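Local structure of luciferase-like monooxygenase (Streptomyces bottropensis, 4US5) at residues Q26-L31 with E60-R65; K89-F94 with E142-Y147; L223-C228 with T299-A304. The protein probably acts as a monooxygenase of the bacterial luciferase family, incorporating oxygen from molecular oxygen into an organic substrate. One frame throughout, in Å; residues are numbered along the deposited sequence.

Interaction 1. Residues Q26-L31 with E60-R65; sequences QHSIEL and EILIAR. With NA (sodium ion), chain O.
Two partners grip NH1 of Arg65: the hydroxyl of Tyr101 of the second subunit, and water 1, which accepts bonds from Arg65 NH1 (2.8 Å) and Gln26 NE2 (2.9 Å). Water 2 makes a matching relay, taking a bond from Arg65 NH2 and giving one of 2.8 Å to Gln26 OE1. Both waters lie at the edge of the guanidinium, in its plane, and their opposite roles at NE2 and OE1 are consistent with how the Gln26 amide is turned. Over one face of the same group stands the methyl CD1 of Ile29, close to its centre and 3.7 Å from Arg65 CZ, with the two side chains crossing at about a right angle. Arg65 CG, anti to the backbone N (chi1 173°), lies 3.8 Å from Ile29 CD1, and the bend at chi2 (58°) then brings the guanidinium under the same methyl, while NE makes a salt bridge with Glu69. With a leucine in place of Arg65, Glu69 would probably lose its charged mate and the Gln26 amide would be left freer to turn. Deeper in, Ser28 CB rests 3.8 Å from Leu62 CD2, whereas Ser28 OG turns to Glu11 and to the carbonyl of Ser24. At the start of 60-65, Glu60 OE1 shares a sodium ion with Glu47, and Glu60 OE2 reaches Lys89 of the second subunit. The helical segments cross at -45°, their axes 10.9 Å apart. Leu62 points toward 26-31 and also rests on Val45 of strand 42-45, while helix 319-332 flanks 26-31 and helix 87-100 flanks 60-65.

Interaction 2. Residues K89-F94 with E142-Y147; sequences KVAEVF and EQLRAY
Ala91 gives the contact its centre: its single methyl, CB, lies 3.8 Å from Leu144 CD1 and equally far from Tyr147 CB, so one small side chain meets two residues a helical turn apart. Leu144 does the reaching. Its CB does not itself aim at the other helix, but with CG anti to the backbone N (chi1 174°) and a turn at chi2 the branch CD1 swings across, close enough to lie also beside the backbone N of Ala91. The same methyl touches Val90 CG1 more loosely, at 4.2 Å. Tyr147 meets Ala91 through CB, and its side chain also packs on Pro87 and Leu88, at the start of helix 87-100, and on Ala122 of the second subunit. Because an alanine stands at the meeting point, the backbones come near, with the CA atoms of Ala91 and Leu144 6.2 Å apart and the segment axes at 9.2 Å, crossing at -44°. The side-chain touches are all apolar.

One shell further out, the strands beneath back these side chains. Leu144 rests on Leu107 and Ile109 of strand 105-110, and Phe94, one turn along from Val90 and Ala91, lies on Ile105 and Leu107 of that strand and on Val80 of strand 74-81. Towards the second subunit, Glu92 OE2 is hydrogen-bonded to His49 ND1 of that chain. On the far side of 142-147, Arg145 NH2 binds the carbonyl of Leu184. Helices 87-100 and 134-147 stand before and after strand 105-110 in the chain, with helix 117-124 intervening, and their side-by-side packing over the strand is that of neighbouring outer helices in a beta/alpha (TIM) barrel, the fold of the luciferase-like family.

Interaction 3. Residues L223-C228 with T299-A304; sequences LSVVVC and TKMADA
Met301, present as selenomethionine, lies across Leu223 and alongside Val225, meeting the two strand residues in different ways. Against Leu223 the crossing is close to a right angle: the leucine branch CD2 comes up to the base of the long side chain and stops 4.0 Å from Met301 CB. Against Val225 the chains slide past each other in opposite directions, and it is the far end that touches, Met301 CE lying 4.0 Å from Val225 CG1. The bend at chi3 (71°) turns this terminal methyl beyond the selenium atom and onto the valine. On the strand, Leu223 and Val225 both send their CB atoms toward the helix, as residues two apart on a strand do.

This face of strand 221-229 is the one that the outer helix covers in the beta/alpha (TIM) barrel. Helix 291-305 follows strand 286-289 and leads into strand 309-313, both of which pair in parallel with 221-229.

Other residues of the helix extend the packing on this face, with Leu298 packing on Val225 and Val227, and Thr305 on Leu223. Val226, the residue between the two valines, packs instead on Val313 and on His243 of helix 233-251. Met301 also touches Trp283 and His192.

Overall arrangement
All three are buried contacts of one barrel, but interactions 1 and 3 have their centres about 14 and 13 Å from the chain's centre, and interaction 2 about 20 Å. Partly exposed residues enter interaction 1 (Arg65) and interaction 2 (Tyr147). These two each join outer helices, touch each other through Glu60 on Val93 and Ile63 on Phe94, and reach the second subunit. Interaction 1 mixes apolar packing with a water-bridged arginine and a sodium site, whereas interaction 2 is apolar where its helices meet and polar only around them. Interaction 3, across the chain's centre from both, packs a helix on a strand, is wholly apolar, and touches no other subunit.

Interaction 1. Residues Q26-L31 with E60-R65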
loop_
_atom_site.group_PDB
_atom_site.type_symbol
_atom_site.label_atom_id
_atom_site.label_comp_id
_atom_site.label_asym_id
_atom_site.label_seq_id
_atom_site.Cartn_x
_atom_site.Cartn_y
_atom_site.Cartn_z
ATOM N N GLN B 26 0.819 5.232 -14.619
ATOM C CA GLN B 26 2.059 5.828 -15.083
ATOM C C GLN B 26 1.880 7.339 -15.257
ATOM O O GLN B 26 2.745 8.138 -14.891
ATOM C CB GLN B 26 2.543 5.159 -16.418
ATOM C CG GLN B 26 3.059 3.703 -16.235
ATOM C CD GLN B 26 4.124 3.591 -15.152
ATOM O OE1 GLN B 26 5.090 4.353 -15.153
ATOM N NE2 GLN B 26 3.901 2.693 -14.168
ATOM N N HIS B 27 0.744 7.724 -15.798
ATOM C CA HIS B 27 0.457 9.159 -15.948
ATOM C C HIS B 27 0.340 9.886 -14.634
ATOM O O HIS B 27 0.695 11.082 -14.547
ATOM C CB HIS B 27 -0.763 9.368 -16.797
ATOM C CG HIS B 27 -0.530 9.089 -18.233
ATOM N ND1 HIS B 27 -1.537 8.714 -19.084
ATOM C CD2 HIS B 27 0.616 9.057 -18.962
ATOM C CE1 HIS B 27 -1.034 8.433 -20.272
ATOM N NE2 HIS B 27 0.268 8.669 -20.239
ATOM N N SER B 28 -0.104 9.188 -13.588
ATOM C CA SER B 28 -0.191 9.784 -12.229
ATOM C C SER B 28 1.143 10.100 -11.716
ATOM O O SER B 28 1.399 11.182 -11.165
ATOM C CB SER B 28 -0.884 8.824 -11.243
ATOM O OG SER B 28 -2.232 8.642 -11.596
ATOM N N ILE B 29 2.061 9.172 -11.914
ATOM C CA ILE B 29 3.442 9.398 -11.501
ATOM C C ILE B 29 4.100 10.574 -12.227
ATOM O O ILE B 29 4.752 11.422 -11.599
ATOM C CB ILE B 29 4.265 8.099 -11.724
ATOM C CG1 ILE B 29 3.723 7.001 -10.822
ATOM C CG2 ILE B 29 5.740 8.329 -11.459
ATOM C CD1 ILE B 29 4.205 5.595 -11.175
ATOM N N GLU B 30 3.889 10.643 -13.539
ATOM C CA GLU B 30 4.390 11.732 -14.340
ATOM C C GLU B 30 3.834 13.090 -13.882
ATOM O O GLU B 30 4.581 14.087 -13.722
ATOM C CB GLU B 30 4.012 11.543 -15.805
ATOM C CG GLU B 30 4.772 12.512 -16.700
ATOM C CD GLU B 30 4.544 12.307 -18.191
ATOM O OE1 GLU B 30 3.599 11.557 -18.584
ATOM O OE2 GLU B 30 5.317 12.949 -18.974
ATOM N N LEU B 31 2.556 13.117 -13.590
ATOM C CA LEU B 31 1.927 14.350 -13.099
ATOM C C LEU B 31 2.468 14.734 -11.742
ATOM O O LEU B 31 2.731 15.915 -11.478
ATOM C CB LEU B 31 0.417 14.226 -13.083
ATOM C CG LEU B 31 -0.343 15.422 -12.544
ATOM C CD1 LEU B 31 -0.069 16.675 -13.360
ATOM C CD2 LEU B 31 -1.840 15.112 -12.507
ATOM N N GLU B 60 -3.185 3.958 -1.200
ATOM C CA GLU B 60 -1.974 3.736 -0.404
ATOM C C GLU B 60 -0.833 3.134 -1.218
ATOM O O GLU B 60 0.358 3.412 -0.972
ATOM C CB GLU B 60 -2.292 2.887 0.827
ATOM C CG GLU B 60 -2.738 1.448 0.552
ATOM C CD GLU B 60 -4.230 1.267 0.302
ATOM O OE1 GLU B 60 -4.945 2.238 -0.051
ATOM O OE2 GLU B 60 -4.705 0.112 0.467
ATOM N N ILE B 61 -1.180 2.341 -2.226
ATOM C CA ILE B 61 -0.151 1.722 -3.096
ATOM C C ILE B 61 0.470 2.764 -4.019
ATOM O O ILE B 61 1.718 2.846 -4.141
ATOM C CB ILE B 61 -0.756 0.578 -3.956
ATOM C CG1 ILE B 61 -1.295 -0.544 -3.037
ATOM C CG2 ILE B 61 0.288 0.066 -4.946
ATOM C CD1 ILE B 61 -0.253 -1.158 -2.122
ATOM N N LEU B 62 -0.355 3.614 -4.618
ATOM C CA LEU B 62 0.174 4.680 -5.450
ATOM C C LEU B 62 0.930 5.759 -4.629
ATOM O O LEU B 62 1.919 6.287 -5.080
ATOM C CB LEU B 62 -0.957 5.306 -6.290
ATOM C CG LEU B 62 -0.538 6.104 -7.517
ATOM C CD1 LEU B 62 0.297 5.309 -8.484
ATOM C CD2 LEU B 62 -1.721 6.724 -8.251
ATOM N N ILE B 63 0.462 6.039 -3.406
ATOM C CA ILE B 63 1.165 6.922 -2.500
ATOM C C ILE B 63 2.569 6.405 -2.209
ATOM O O ILE B 63 3.565 7.156 -2.273
ATOM C CB ILE B 63 0.372 7.146 -1.197
ATOM C CG1 ILE B 63 -0.938 7.876 -1.518
ATOM C CG2 ILE B 63 1.201 7.917 -0.193
ATOM C CD1 ILE B 63 -1.971 7.674 -0.470
ATOM N N ALA B 64 2.678 5.134 -1.916
ATOM C CA ALA B 64 3.977 4.536 -1.608
ATOM C C ALA B 64 4.961 4.724 -2.768
ATOM O O ALA B 64 6.159 4.962 -2.560
ATOM C CB ALA B 64 3.775 3.061 -1.310
ATOM N N ARG B 65 4.462 4.616 -3.987
ATOM C CA ARG B 65 5.301 4.806 -5.161
ATOM C C ARG B 65 5.620 6.271 -5.412
ATOM O O ARG B 65 6.766 6.639 -5.636
ATOM C CB ARG B 65 4.638 4.199 -6.378
ATOM C CG ARG B 65 5.356 4.477 -7.709
ATOM C CD ARG B 65 6.798 3.981 -7.696
ATOM N NE ARG B 65 7.396 4.186 -9.003
ATOM C CZ ARG B 65 7.100 3.508 -10.104
ATOM N NH1 ARG B 65 6.312 2.456 -10.068
ATOM N NH2 ARG B 65 7.630 3.884 -11.278
HETATM NA NA NA O . -7.663 2.265 0.859
HETATM O O HOH W 1 5.688 1.164 -12.439
HETATM O O HOH W 2 7.468 3.286 -14.009
HETATM O O HOH W 3 -7.246 1.372 3.476
#

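Interaction 2. Residues K89-F94 with E142-Y147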
loop_
_atom_site.group_PDB
_atom_site.type_symbol
_atom_site.label_atom_id
_atom_site.label_comp_id
_atom_site.label_asym_id
_atom_site.label_seq_id
_atom_site.Cartn_x
_atom_site.Cartn_y
_atom_site.Cartn_z
ATOM N N LYS B 89 -5.893 -0.787 10.986
ATOM C CA LYS B 89 -5.247 -1.101 9.704
ATOM C C LYS B 89 -4.851 0.154 8.979
ATOM O O LYS B 89 -3.727 0.279 8.507
ATOM C CB LYS B 89 -6.164 -1.950 8.845
ATOM C CG LYS B 89 -5.648 -2.212 7.426
ATOM C CD LYS B 89 -4.260 -2.811 7.399
ATOM C CE LYS B 89 -3.866 -3.171 5.962
ATOM N NZ LYS B 89 -2.515 -3.796 5.886
ATOM N N VAL B 90 -5.760 1.097 8.847
ATOM C CA VAL B 90 -5.423 2.353 8.201
ATOM C C VAL B 90 -4.249 3.070 8.891
ATOM O O VAL B 90 -3.348 3.599 8.230
ATOM C CB VAL B 90 -6.662 3.263 8.085
ATOM C CG1 VAL B 90 -6.306 4.634 7.501
ATOM C CG2 VAL B 90 -7.711 2.599 7.208
ATOM N N ALA B 91 -4.293 3.125 10.219
ATOM C CA ALA B 91 -3.222 3.729 10.992
ATOM C C ALA B 91 -1.879 3.061 10.714
ATOM O O ALA B 91 -0.883 3.736 10.511
ATOM C CB ALA B 91 -3.557 3.674 12.485
ATOM N N GLU B 92 -1.864 1.743 10.699
ATOM C CA GLU B 92 -0.643 0.990 10.408
ATOM C C GLU B 92 -0.098 1.294 9.001
ATOM O O GLU B 92 1.086 1.507 8.811
ATOM C CB GLU B 92 -0.887 -0.494 10.484
ATOM C CG GLU B 92 -1.081 -1.033 11.871
ATOM C CD GLU B 92 -1.345 -2.515 11.875
ATOM O OE1 GLU B 92 -1.916 -3.028 10.866
ATOM O OE2 GLU B 92 -1.065 -3.160 12.944
ATOM N N VAL B 93 -0.991 1.292 8.027
ATOM C CA VAL B 93 -0.596 1.583 6.640
ATOM C C VAL B 93 0.073 2.960 6.561
ATOM O O VAL B 93 1.134 3.120 5.961
ATOM C CB VAL B 93 -1.835 1.496 5.711
ATOM C CG1 VAL B 93 -1.581 2.114 4.342
ATOM C CG2 VAL B 93 -2.269 0.025 5.543
ATOM N N PHE B 94 -0.552 3.957 7.167
ATOM C CA PHE B 94 -0.061 5.296 7.032
ATOM C C PHE B 94 1.121 5.576 7.938
ATOM O O PHE B 94 1.943 6.408 7.608
ATOM C CB PHE B 94 -1.190 6.321 7.102
ATOM C CG PHE B 94 -1.975 6.412 5.795
ATOM C CD1 PHE B 94 -2.841 5.398 5.433
ATOM C CD2 PHE B 94 -1.708 7.392 4.893
ATOM C CE1 PHE B 94 -3.502 5.438 4.221
ATOM C CE2 PHE B 94 -2.349 7.445 3.668
ATOM C CZ PHE B 94 -3.232 6.456 3.310
ATOM N N GLU B 142 -12.282 9.220 15.088
ATOM C CA GLU B 142 -11.754 9.343 16.455
ATOM C C GLU B 142 -10.880 8.160 16.820
ATOM O O GLU B 142 -9.847 8.312 17.454
ATOM C CB GLU B 142 -12.899 9.377 17.515
ATOM C CG GLU B 142 -12.640 10.417 18.609
ATOM C CD GLU B 142 -13.058 11.789 18.171
ATOM O OE1 GLU B 142 -14.244 12.154 18.409
ATOM O OE2 GLU B 142 -12.190 12.497 17.604
ATOM N N GLN B 143 -11.332 6.966 16.469
ATOM C CA GLN B 143 -10.540 5.766 16.713
ATOM C C GLN B 143 -9.191 5.842 15.989
ATOM O O GLN B 143 -8.154 5.480 16.531
ATOM C CB GLN B 143 -11.251 4.540 16.192
ATOM C CG GLN B 143 -12.393 3.992 16.999
ATOM C CD GLN B 143 -12.832 2.663 16.413
ATOM O OE1 GLN B 143 -13.561 2.629 15.425
ATOM N NE2 GLN B 143 -12.319 1.564 16.964
ATOM N N LEU B 144 -9.224 6.292 14.744
ATOM C CA LEU B 144 -7.995 6.443 13.941
ATOM C C LEU B 144 -7.049 7.405 14.631
ATOM O O LEU B 144 -5.873 7.145 14.752
ATOM C CB LEU B 144 -8.358 6.935 12.543
ATOM C CG LEU B 144 -7.221 7.286 11.601
ATOM C CD1 LEU B 144 -6.252 6.120 11.456
ATOM C CD2 LEU B 144 -7.819 7.670 10.253
ATOM N N ARG B 145 -7.567 8.564 15.036
ATOM C CA ARG B 145 -6.739 9.582 15.705
ATOM C C ARG B 145 -6.111 9.003 16.978
ATOM O O ARG B 145 -4.939 9.239 17.243
ATOM C CB ARG B 145 -7.605 10.840 15.960
ATOM C CG ARG B 145 -6.951 12.129 16.382
ATOM C CD ARG B 145 -8.071 13.148 16.637
ATOM N NE ARG B 145 -7.888 14.393 15.918
ATOM C CZ ARG B 145 -8.801 15.366 15.873
ATOM N NH1 ARG B 145 -9.962 15.229 16.489
ATOM N NH2 ARG B 145 -8.538 16.481 15.214
ATOM N N ALA B 146 -6.855 8.176 17.707
ATOM C CA ALA B 146 -6.353 7.529 18.906
ATOM C C ALA B 146 -5.260 6.516 18.580
ATOM O O ALA B 146 -4.249 6.436 19.263
ATOM C CB ALA B 146 -7.487 6.845 19.669
ATOM N N TYR B 147 -5.436 5.750 17.505
ATOM C CA TYR B 147 -4.384 4.805 17.123
ATOM C C TYR B 147 -3.120 5.521 16.689
ATOM O O TYR B 147 -2.015 5.025 16.891
ATOM C CB TYR B 147 -4.865 3.873 16.025
ATOM C CG TYR B 147 -5.828 2.801 16.487
ATOM C CD1 TYR B 147 -5.528 1.983 17.563
ATOM C CD2 TYR B 147 -6.990 2.569 15.800
ATOM C CE1 TYR B 147 -6.378 0.965 17.937
ATOM C CE2 TYR B 147 -7.858 1.578 16.170
ATOM C CZ TYR B 147 -7.554 0.789 17.246
ATOM O OH TYR B 147 -8.395 -0.189 17.588
#

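Interaction 3. Residues L223-C228 with T299-A304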
loop_
_atom_site.group_PDB
_atom_site.type_symbol
_atom_site.label_atom_id
_atom_site.label_comp_id
_atom_site.label_asym_id
_atom_site.label_seq_id
_atom_site.Cartn_x
_atom_site.Cartn_y
_atom_site.Cartn_z
ATOM N N LEU B 223 -10.093 23.992 -1.041
ATOM C CA LEU B 223 -11.182 23.833 -1.971
ATOM C C LEU B 223 -10.756 22.928 -3.141
ATOM O O LEU B 223 -9.807 23.262 -3.848
ATOM C CB LEU B 223 -11.572 25.197 -2.507
ATOM C CG LEU B 223 -12.896 25.339 -3.229
ATOM C CD1 LEU B 223 -14.053 24.982 -2.316
ATOM C CD2 LEU B 223 -13.029 26.756 -3.754
ATOM N N SER B 224 -11.406 21.777 -3.287
ATOM C CA SER B 224 -11.150 20.899 -4.418
ATOM C C SER B 224 -12.020 21.278 -5.577
ATOM O O SER B 224 -13.254 21.369 -5.444
ATOM C CB SER B 224 -11.318 19.436 -4.044
ATOM O OG SER B 224 -10.413 19.132 -3.011
ATOM N N VAL B 225 -11.383 21.475 -6.714
ATOM C CA VAL B 225 -12.001 22.011 -7.907
ATOM C C VAL B 225 -11.499 21.238 -9.111
ATOM O O VAL B 225 -10.328 20.894 -9.177
ATOM C CB VAL B 225 -11.655 23.505 -8.124
ATOM C CG1 VAL B 225 -12.458 24.390 -7.183
ATOM C CG2 VAL B 225 -10.163 23.773 -7.973
ATOM N N VAL B 226 -12.391 20.998 -10.067
ATOM C CA VAL B 226 -12.007 20.596 -11.386
ATOM C C VAL B 226 -11.631 21.826 -12.195
ATOM O O VAL B 226 -12.356 22.865 -12.207
ATOM C CB VAL B 226 -13.136 19.840 -12.094
ATOM C CG1 VAL B 226 -12.881 19.724 -13.573
ATOM C CG2 VAL B 226 -13.308 18.480 -11.498
ATOM N N VAL B 227 -10.473 21.754 -12.840
ATOM C CA VAL B 227 -10.036 22.825 -13.700
ATOM C C VAL B 227 -9.591 22.251 -15.024
ATOM O O VAL B 227 -8.904 21.226 -15.069
ATOM C CB VAL B 227 -8.863 23.603 -13.093
ATOM C CG1 VAL B 227 -8.431 24.754 -13.992
ATOM C CG2 VAL B 227 -9.209 24.087 -11.698
ATOM N N CYS B 228 -9.993 22.918 -16.096
ATOM C CA CYS B 228 -9.548 22.591 -17.434
ATOM C C CYS B 228 -8.994 23.862 -18.074
ATOM O O CYS B 228 -9.752 24.744 -18.514
ATOM C CB CYS B 228 -10.739 22.040 -18.225
ATOM S SG CYS B 228 -10.333 21.511 -19.885
ATOM N N THR B 299 -9.580 32.567 -7.955
ATOM C CA THR B 299 -9.204 33.501 -6.901
ATOM C C THR B 299 -10.456 34.048 -6.169
ATOM O O THR B 299 -10.471 34.147 -4.942
ATOM C CB THR B 299 -8.330 34.642 -7.454
ATOM O OG1 THR B 299 -7.097 34.090 -7.924
ATOM C CG2 THR B 299 -8.013 35.656 -6.356
ATOM N N LYS B 300 -11.499 34.383 -6.924
ATOM C CA LYS B 300 -12.779 34.803 -6.324
ATOM C C LYS B 300 -13.279 33.727 -5.378
ATOM O O LYS B 300 -13.736 34.015 -4.250
ATOM C CB LYS B 300 -13.823 35.053 -7.402
ATOM C CG LYS B 300 -13.619 36.313 -8.237
ATOM C CD LYS B 300 -14.861 36.616 -9.088
ATOM C CE LYS B 300 -14.771 37.937 -9.850
ATOM N NZ LYS B 300 -15.872 38.118 -10.850
HETATM N N MSE B 301 -13.189 32.467 -5.827
HETATM C CA MSE B 301 -13.709 31.344 -5.060
HETATM C C MSE B 301 -12.906 31.135 -3.819
HETATM O O MSE B 301 -13.452 30.923 -2.735
HETATM C CB MSE B 301 -13.727 30.082 -5.934
HETATM C CG MSE B 301 -14.768 30.224 -7.043
HETATM SE SE MSE B 301 -14.512 28.881 -8.419
HETATM C CE MSE B 301 -15.107 27.351 -7.365
ATOM N N ALA B 302 -11.598 31.216 -3.950
ATOM C CA ALA B 302 -10.709 31.111 -2.787
ATOM C C ALA B 302 -10.913 32.240 -1.745
ATOM O O ALA B 302 -10.952 31.979 -0.547
ATOM C CB ALA B 302 -9.270 31.039 -3.228
ATOM N N ASP B 303 -11.050 33.475 -2.216
ATOM C CA ASP B 303 -11.287 34.614 -1.329
ATOM C C ASP B 303 -12.564 34.397 -0.551
ATOM O O ASP B 303 -12.609 34.608 0.662
ATOM C CB ASP B 303 -11.408 35.921 -2.125
ATOM C CG ASP B 303 -10.097 36.407 -2.659
ATOM O OD1 ASP B 303 -9.041 35.950 -2.214
ATOM O OD2 ASP B 303 -10.106 37.258 -3.570
ATOM N N ALA B 304 -13.620 33.972 -1.256
ATOM C CA ALA B 304 -14.920 33.805 -0.634
ATOM C C ALA B 304 -14.964 32.697 0.410
ATOM O O ALA B 304 -15.674 32.808 1.403
ATOM C CB ALA B 304 -15.985 33.578 -1.687
#